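Local structure of aminotransferase, class V family protein (Trichomonas vaginalis, 5F8V) at residues Phe9-Ala14 and Gly344-Cys349; Gly102-Lys107 and Asn156-Gly161. The protein probably interconverts O-phospho-L-serine and 3-phosphooxypyruvate in serine biosynthesis, by pyridoxal-phosphate-dependent transamination with the 2-oxoglutarate and L-glutamate pair. All coordinates share one frame; numbering follows the deposited sequence.

Interaction 1: Phe9-Ala14 and Gly344-Cys349; sequences FSAGPA and GFRASC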
ATOM      1  N   PHE A   9       5.177  23.048  -0.187  1.00 14.11           N
ATOM      2  CA  PHE A   9       3.940  23.171   0.571  1.00 13.94           C
ATOM      3  C   PHE A   9       2.850  22.196   0.110  1.00 13.80           C
ATOM      4  O   PHE A   9       1.676  22.455   0.315  1.00 13.66           O
ATOM      5  CB  PHE A   9       3.454  24.618   0.514  1.00 13.79           C
ATOM      6  CG  PHE A   9       4.373  25.588   1.190  1.00 13.74           C
ATOM      7  CD1 PHE A   9       4.309  25.778   2.565  1.00 13.82           C
ATOM      8  CD2 PHE A   9       5.301  26.310   0.460  1.00 13.67           C
ATOM      9  CE1 PHE A   9       5.166  26.672   3.200  1.00 14.05           C
ATOM     10  CE2 PHE A   9       6.153  27.206   1.086  1.00 13.79           C
ATOM     11  CZ  PHE A   9       6.080  27.398   2.459  1.00 13.73           C
ATOM     12  N   SER A  10       3.230  21.062  -0.484  1.00 14.26           N
ATOM     13  CA  SER A  10       2.246  20.088  -0.933  1.00 14.63           C
ATOM     14  C   SER A  10       1.445  19.541   0.242  1.00 14.82           C
ATOM     15  O   SER A  10       2.007  19.213   1.282  1.00 14.66           O
ATOM     16  CB  SER A  10       2.893  18.924  -1.670  1.00 14.94           C
ATOM     17  OG  SER A  10       1.901  17.962  -1.997  1.00 15.16           O
ATOM     18  N   ALA A  11       0.136  19.439   0.042  1.00 15.46           N
ATOM     19  CA  ALA A  11      -0.781  18.930   1.049  1.00 15.74           C
ATOM     20  C   ALA A  11      -0.643  17.424   1.264  1.00 15.69           C
ATOM     21  O   ALA A  11      -1.035  16.927   2.306  1.00 15.89           O
ATOM     22  CB  ALA A  11      -2.216  19.271   0.672  1.00 15.63           C
ATOM     23  N   GLY A  12      -0.110  16.698   0.288  1.00 16.20           N
ATOM     24  CA  GLY A  12      -0.007  15.233   0.392  1.00 15.98           C
ATOM     25  C   GLY A  12       0.159  14.545  -0.961  1.00 16.04           C
ATOM     26  O   GLY A  12      -0.690  14.741  -1.827  1.00 17.31           O
ATOM     27  N   PRO A  13       1.210  13.743  -1.182  1.00 15.38           N
ATOM     28  CA  PRO A  13       2.324  13.538  -0.260  1.00 14.86           C
ATOM     29  C   PRO A  13       3.128  14.811  -0.012  1.00 14.94           C
ATOM     30  O   PRO A  13       3.092  15.756  -0.816  1.00 15.20           O
ATOM     31  CB  PRO A  13       3.174  12.475  -0.965  1.00 14.99           C
ATOM     32  CG  PRO A  13       2.200  11.717  -1.779  1.00 14.82           C
ATOM     33  CD  PRO A  13       1.180  12.712  -2.234  1.00 14.98           C
ATOM     34  N   ALA A  14       3.822  14.835   1.116  1.00 14.84           N
ATOM     35  CA  ALA A  14       4.324  16.071   1.698  1.00 14.68           C
ATOM     36  C   ALA A  14       5.810  16.012   1.998  1.00 14.64           C
ATOM     37  O   ALA A  14       6.436  14.959   1.876  1.00 14.66           O
ATOM     38  CB  ALA A  14       3.553  16.368   2.969  1.00 14.64           C
ATOM     39  N   GLY A 344      -8.081  29.403  -4.904  1.00 22.20           N
ATOM     40  CA  GLY A 344      -7.279  30.222  -3.998  1.00 20.90           C
ATOM     41  C   GLY A 344      -6.001  29.529  -3.578  1.00 19.54           C
ATOM     42  O   GLY A 344      -5.412  28.772  -4.361  1.00 18.97           O
ATOM     43  N   PHE A 345      -5.589  29.763  -2.328  1.00 18.41           N
ATOM     44  CA  PHE A 345      -4.251  29.370  -1.863  1.00 17.82           C
ATOM     45  C   PHE A 345      -4.283  28.559  -0.573  1.00 17.47           C
ATOM     46  O   PHE A 345      -5.200  28.707   0.230  1.00 17.54           O
ATOM     47  CB  PHE A 345      -3.395  30.618  -1.666  1.00 17.66           C
ATOM     48  CG  PHE A 345      -3.713  31.712  -2.641  1.00 17.04           C
ATOM     49  CD1 PHE A 345      -3.457  31.535  -3.991  1.00 16.69           C
ATOM     50  CD2 PHE A 345      -4.304  32.902  -2.217  1.00 16.72           C
ATOM     51  CE1 PHE A 345      -3.767  32.533  -4.903  1.00 17.02           C
ATOM     52  CE2 PHE A 345      -4.617  33.900  -3.127  1.00 16.76           C
ATOM     53  CZ  PHE A 345      -4.347  33.715  -4.470  1.00 16.62           C
ATOM     54  N   ARG A 346      -3.266  27.722  -0.375  1.00 16.80           N
ATOM     55  CA  ARG A 346      -3.137  26.942   0.858  1.00 16.33           C
ATOM     56  C   ARG A 346      -1.680  26.635   1.176  1.00 15.78           C
ATOM     57  O   ARG A 346      -0.978  26.026   0.363  1.00 15.20           O
ATOM     58  CB  ARG A 346      -3.944  25.640   0.741  1.00 16.66           C
ATOM     59  CG  ARG A 346      -3.991  24.780   2.007  1.00 16.99           C
ATOM     60  CD  ARG A 346      -4.762  23.472   1.813  1.00 17.00           C
ATOM     61  NE  ARG A 346      -4.359  22.755   0.603  1.00 17.36           N
ATOM     62  CZ  ARG A 346      -4.818  21.564   0.220  1.00 17.94           C
ATOM     63  NH1 ARG A 346      -5.682  20.872   0.964  1.00 18.47           N
ATOM     64  NH2 ARG A 346      -4.377  21.039  -0.918  1.00 18.11           N
ATOM     65  N   ALA A 347      -1.226  27.066   2.352  1.00 15.17           N
ATOM     66  CA  ALA A 347       0.066  26.632   2.875  1.00 15.01           C
ATOM     67  C   ALA A 347      -0.186  25.407   3.737  1.00 14.74           C
ATOM     68  O   ALA A 347      -0.902  25.489   4.741  1.00 14.30           O
ATOM     69  CB  ALA A 347       0.709  27.727   3.705  1.00 15.02           C
ATOM     70  N   SER A 348       0.374  24.273   3.323  1.00 14.88           N
ATOM     71  CA  SER A 348       0.392  23.059   4.132  1.00 14.72           C
ATOM     72  C   SER A 348       1.788  22.953   4.734  1.00 15.24           C
ATOM     73  O   SER A 348       2.770  22.959   3.995  1.00 14.98           O
ATOM     74  CB  SER A 348       0.057  21.837   3.278  1.00 14.44           C
ATOM     75  OG  SER A 348      -1.237  21.945   2.717  1.00 13.80           O
ATOM     76  N   CYS A 349       1.860  22.909   6.069  1.00 16.08           N
ATOM     77  CA  CYS A 349       3.121  22.958   6.826  1.00 16.73           C
ATOM     78  C   CYS A 349       3.104  21.906   7.927  1.00 16.74           C
ATOM     79  O   CYS A 349       2.692  22.166   9.058  1.00 16.47           O
ATOM     80  CB  CYS A 349       3.335  24.338   7.460  1.00 17.74           C
ATOM     81  SG  CYS A 349       3.293  25.720   6.293  1.00 19.50           S
TER
HETATM   82  O   HOH W   1      -0.978  23.255   0.261  1.00 12.74           O

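Interaction 2: Gly102-Lys107 and Asn156-Gly161; sequences GTWSKK and NETIQG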
ATOM      1  N   GLY A 102     -15.875  18.877   6.979  1.00 15.04           N
ATOM      2  CA  GLY A 102     -15.206  19.240   5.735  1.00 14.58           C
ATOM      3  C   GLY A 102     -15.234  18.094   4.748  1.00 14.41           C
ATOM      4  O   GLY A 102     -16.058  17.187   4.860  1.00 14.31           O
ATOM      5  N   THR A 103     -14.308  18.116   3.797  1.00 14.05           N
ATOM      6  CA  THR A 103     -14.321  17.166   2.683  1.00 14.23           C
ATOM      7  C   THR A 103     -14.033  15.715   3.096  1.00 13.87           C
ATOM      8  O   THR A 103     -14.708  14.825   2.628  1.00 13.78           O
ATOM      9  CB  THR A 103     -13.338  17.608   1.583  1.00 14.22           C
ATOM     10  OG1 THR A 103     -13.672  18.941   1.177  1.00 15.43           O
ATOM     11  CG2 THR A 103     -13.380  16.690   0.385  1.00 14.20           C
ATOM     12  N   TRP A 104     -13.055  15.473   3.963  1.00 14.01           N
ATOM     13  CA  TRP A 104     -12.650  14.088   4.251  1.00 14.27           C
ATOM     14  C   TRP A 104     -13.629  13.347   5.164  1.00 14.17           C
ATOM     15  O   TRP A 104     -13.933  12.176   4.916  1.00 13.63           O
ATOM     16  CB  TRP A 104     -11.220  14.018   4.792  1.00 14.98           C
ATOM     17  CG  TRP A 104     -10.214  14.493   3.787  1.00 15.39           C
ATOM     18  CD1 TRP A 104      -9.422  15.594   3.881  1.00 15.45           C
ATOM     19  CD2 TRP A 104      -9.935  13.902   2.513  1.00 15.95           C
ATOM     20  NE1 TRP A 104      -8.650  15.721   2.756  1.00 15.82           N
ATOM     21  CE2 TRP A 104      -8.940  14.692   1.899  1.00 16.16           C
ATOM     22  CE3 TRP A 104     -10.428  12.780   1.830  1.00 16.07           C
ATOM     23  CZ2 TRP A 104      -8.423  14.397   0.629  1.00 16.48           C
ATOM     24  CZ3 TRP A 104      -9.911  12.483   0.559  1.00 16.10           C
ATOM     25  CH2 TRP A 104      -8.924  13.292  -0.023  1.00 16.34           C
ATOM     26  N   SER A 105     -14.113  14.011   6.208  1.00 13.93           N
ATOM     27  CA  SER A 105     -15.170  13.426   7.050  1.00 14.63           C
ATOM     28  C   SER A 105     -16.429  13.142   6.234  1.00 14.88           C
ATOM     29  O   SER A 105     -17.046  12.087   6.400  1.00 14.23           O
ATOM     30  CB  SER A 105     -15.505  14.330   8.232  1.00 14.62           C
ATOM     31  OG  SER A 105     -15.784  15.642   7.805  1.00 14.92           O
ATOM     32  N   LYS A 106     -16.774  14.066   5.329  1.00 15.41           N
ATOM     33  CA  LYS A 106     -17.903  13.866   4.412  1.00 15.98           C
ATOM     34  C   LYS A 106     -17.659  12.665   3.508  1.00 15.70           C
ATOM     35  O   LYS A 106     -18.571  11.869   3.297  1.00 15.71           O
ATOM     36  CB  LYS A 106     -18.179  15.111   3.557  1.00 16.64           C
ATOM     37  CG  LYS A 106     -19.494  15.044   2.765  1.00 17.67           C
ATOM     38  CD  LYS A 106     -19.522  16.036   1.605  1.00 18.46           C
ATOM     39  CE  LYS A 106     -20.873  16.022   0.888  1.00 18.97           C
ATOM     40  NZ  LYS A 106     -21.164  14.711   0.233  1.00 19.08           N
ATOM     41  N   LYS A 107     -16.447  12.546   2.965  1.00 15.83           N
ATOM     42  CA  LYS A 107     -16.077  11.353   2.186  1.00 16.21           C
ATOM     43  C   LYS A 107     -16.218  10.063   2.999  1.00 15.36           C
ATOM     44  O   LYS A 107     -16.702   9.058   2.488  1.00 15.31           O
ATOM     45  CB  LYS A 107     -14.646  11.442   1.627  1.00 17.14           C
ATOM     46  CG  LYS A 107     -14.405  12.405   0.459  1.00 18.02           C
ATOM     47  CD  LYS A 107     -15.471  12.383  -0.630  1.00 19.24           C
ATOM     48  CE  LYS A 107     -15.567  11.046  -1.362  1.00 20.38           C
ATOM     49  NZ  LYS A 107     -16.975  10.724  -1.756  1.00 20.80           N
ATOM     50  N   ASN A 156      -8.419  16.945  11.679  1.00 11.06           N
ATOM     51  CA  ASN A 156      -7.902  18.071  10.895  1.00 10.94           C
ATOM     52  C   ASN A 156      -8.346  18.006   9.431  1.00 11.17           C
ATOM     53  O   ASN A 156      -7.904  17.134   8.679  1.00 10.92           O
ATOM     54  CB  ASN A 156      -6.371  18.135  10.996  1.00 10.80           C
ATOM     55  CG  ASN A 156      -5.797  19.328  10.254  1.00 11.04           C
ATOM     56  OD1 ASN A 156      -5.947  20.473  10.681  1.00 11.00           O
ATOM     57  ND2 ASN A 156      -5.194  19.070   9.102  1.00 11.06           N
ATOM     58  N   GLU A 157      -9.232  18.917   9.030  1.00 11.74           N
ATOM     59  CA  GLU A 157      -9.702  18.951   7.638  1.00 12.19           C
ATOM     60  C   GLU A 157      -8.713  19.754   6.796  1.00 13.04           C
ATOM     61  O   GLU A 157      -8.532  20.951   6.996  1.00 13.39           O
ATOM     62  CB  GLU A 157     -11.130  19.491   7.539  1.00 12.11           C
ATOM     63  CG  GLU A 157     -12.181  18.492   7.997  1.00 11.90           C
ATOM     64  CD  GLU A 157     -12.478  17.376   7.003  1.00 11.79           C
ATOM     65  OE1 GLU A 157     -11.903  17.371   5.894  1.00 11.93           O
ATOM     66  OE2 GLU A 157     -13.313  16.488   7.318  1.00 11.30           O
ATOM     67  N   THR A 158      -8.060  19.048   5.879  1.00 14.11           N
ATOM     68  CA  THR A 158      -6.900  19.525   5.130  1.00 15.32           C
ATOM     69  C   THR A 158      -7.260  20.665   4.153  1.00 15.29           C
ATOM     70  O   THR A 158      -6.504  21.639   4.006  1.00 15.48           O
ATOM     71  CB  THR A 158      -6.266  18.314   4.389  1.00 16.29           C
ATOM     72  OG1 THR A 158      -6.193  17.204   5.298  1.00 17.73           O
ATOM     73  CG2 THR A 158      -4.882  18.581   3.894  1.00 16.56           C
ATOM     74  N   ILE A 159      -8.424  20.559   3.519  1.00 14.93           N
ATOM     75  CA  ILE A 159      -8.851  21.525   2.495  1.00 14.94           C
ATOM     76  C   ILE A 159      -9.473  22.786   3.121  1.00 14.31           C
ATOM     77  O   ILE A 159      -9.250  23.902   2.638  1.00 13.62           O
ATOM     78  CB  ILE A 159      -9.813  20.859   1.481  1.00 15.00           C
ATOM     79  CG1 ILE A 159      -9.103  19.694   0.784  1.00 15.27           C
ATOM     80  CG2 ILE A 159     -10.318  21.870   0.452  1.00 15.15           C
ATOM     81  CD1 ILE A 159     -10.036  18.715   0.102  1.00 15.65           C
ATOM     82  N   GLN A 160     -10.251  22.599   4.184  1.00 13.81           N
ATOM     83  CA  GLN A 160     -10.921  23.709   4.865  1.00 13.20           C
ATOM     84  C   GLN A 160     -10.031  24.389   5.919  1.00 12.69           C
ATOM     85  O   GLN A 160     -10.269  25.542   6.275  1.00 12.51           O
ATOM     86  CB  GLN A 160     -12.219  23.233   5.504  1.00 13.36           C
ATOM     87  CG  GLN A 160     -13.331  22.910   4.513  1.00 13.92           C
ATOM     88  CD  GLN A 160     -13.161  21.581   3.804  1.00 14.08           C
ATOM     89  OE1 GLN A 160     -12.612  20.631   4.351  1.00 14.41           O
ATOM     90  NE2 GLN A 160     -13.642  21.511   2.579  1.00 14.61           N
ATOM     91  N   GLY A 161      -9.013  23.692   6.411  1.00 12.05           N
ATOM     92  CA  GLY A 161      -8.177  24.219   7.497  1.00 11.90           C
ATOM     93  C   GLY A 161      -8.911  24.360   8.826  1.00 11.63           C
ATOM     94  O   GLY A 161      -8.697  25.331   9.547  1.00 11.33           O
TER

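Interaction 1: Phe9-Ala14 and Gly344-Cys349
F9 and A11 of the N-terminal loop lie against R346, S348 and C349 on and just after strand 345-348. This strand pairs antiparallel with strand 304-307 in the C-terminal part of this class V aminotransferase. Apolar and sulfur contacts gather round the F9 ring. Its CG stands anti to the carbonyl carbon (chi1 -65°), which turns CE1 to within 3.7 Å of C349 SG. The sulfur lies in the ring plane at the edge, so this is an edge-on sulfur-aromatic contact. Along the same rim, S348 O approaches CD1 at 3.5 Å, and the methyl of A347 comes in obliquely. The F9 side chain also touches A357 and L361 of helix 355-367, so F9 ties the N-terminal loop to both strand 345-348 and that helix.

The polar link is made through water. A single molecule lies 2.8 Å from F9 O and also bonds to R346 O and S348 OG, joining the loop carbonyl to two residues of the strand. S348 OG has a second partner in N304 ND2 on the neighbouring strand, while its CB sits 3.4 Å from F9 O.

Within the loop, S10 OG accepts from G12 N at 3.3 Å, an ST turn; its bond to P13 O at 2.8 Å reaches across the cis peptide bond before P13. S10 and P13 also pack on S42 and V41 of the second subunit.

The last contact sets a methyl against a cation. R346 is extended through chi1 and chi2, then turned at chi3 (48°), which brings the guanidinium beside the loop. A11 CB lies over one of its faces, offset toward the rim and 3.2 Å from NH2.

Interaction 2: Gly102-Lys107 and Asn156-Gly161
E157, in the short strand 156-157, reaches into the first turn of helix 103-115, where its carboxylate binds backbone N-H groups of W104 and S105. G102 occupies the N-cap position. From CB the chain folds back at chi2 (-76°), so CG passes 3.9 Å from G102 CA. CD follows at 3.5 Å from that same CA, an approach helped by the absence of a side chain on G102. The two oxygens then divide the work. OE1 turns its syn lone pair to W104 N at 2.9 Å. OE2 uses its own syn lone pair for S105 N at 2.8 Å, and S105 OG donates to it at 2.7 Å, nearly along the C-O bond. Three bonds thus fix the carboxylate's rotation, and the positive end of the helix dipole would be expected to favour its charged form. The carboxylate and the indole of W104 are almost parallel, their planes 2° apart, though the side chains meet at a slant.

Further along, T158 touches the indole near NE1; its OG1 is engaged with S180 and with O3 of the pyridoxal phosphate-lysine adduct at position 202, which places 156-161 at the cofactor site, with W104 of the helix start beside T158. I159 CD1 rests 3.8 Å from T103 CB.

Q160 completes the grip with a two-point contact on T103, crossing its side chain at about a right angle. OE1 accepts from T103 N, which lies above the carbonyl plane, and NE2 donates to T103 OG1 at 2.9 Å, almost straight (171°) and in the amide plane.

In the fold
From the N terminus, the loop after strand 7-8 contributes 9-14, whose partner comes some 330 residues later. The chain runs through strands 69-75 and 95-98 of the large mixed sheet to 102-107, at the start of helix 103-115. After strands 121-124 and 148-154 it reaches 156-161, and interaction 2 closes a short loop within the sheet-bearing part. Over 180 residues later, 344-349 closes the long loop of interaction 1, so interaction 2 is nested inside it. The two contacts meet: R346 NH1 makes a weak hydrogen bond to T158 O, and A11 CB touches T158 CG2. Together they join the N-terminal loop and C-terminal strand to 156-161, whose T158 contacts the cofactor-lysine adduct, and to helix 103-115.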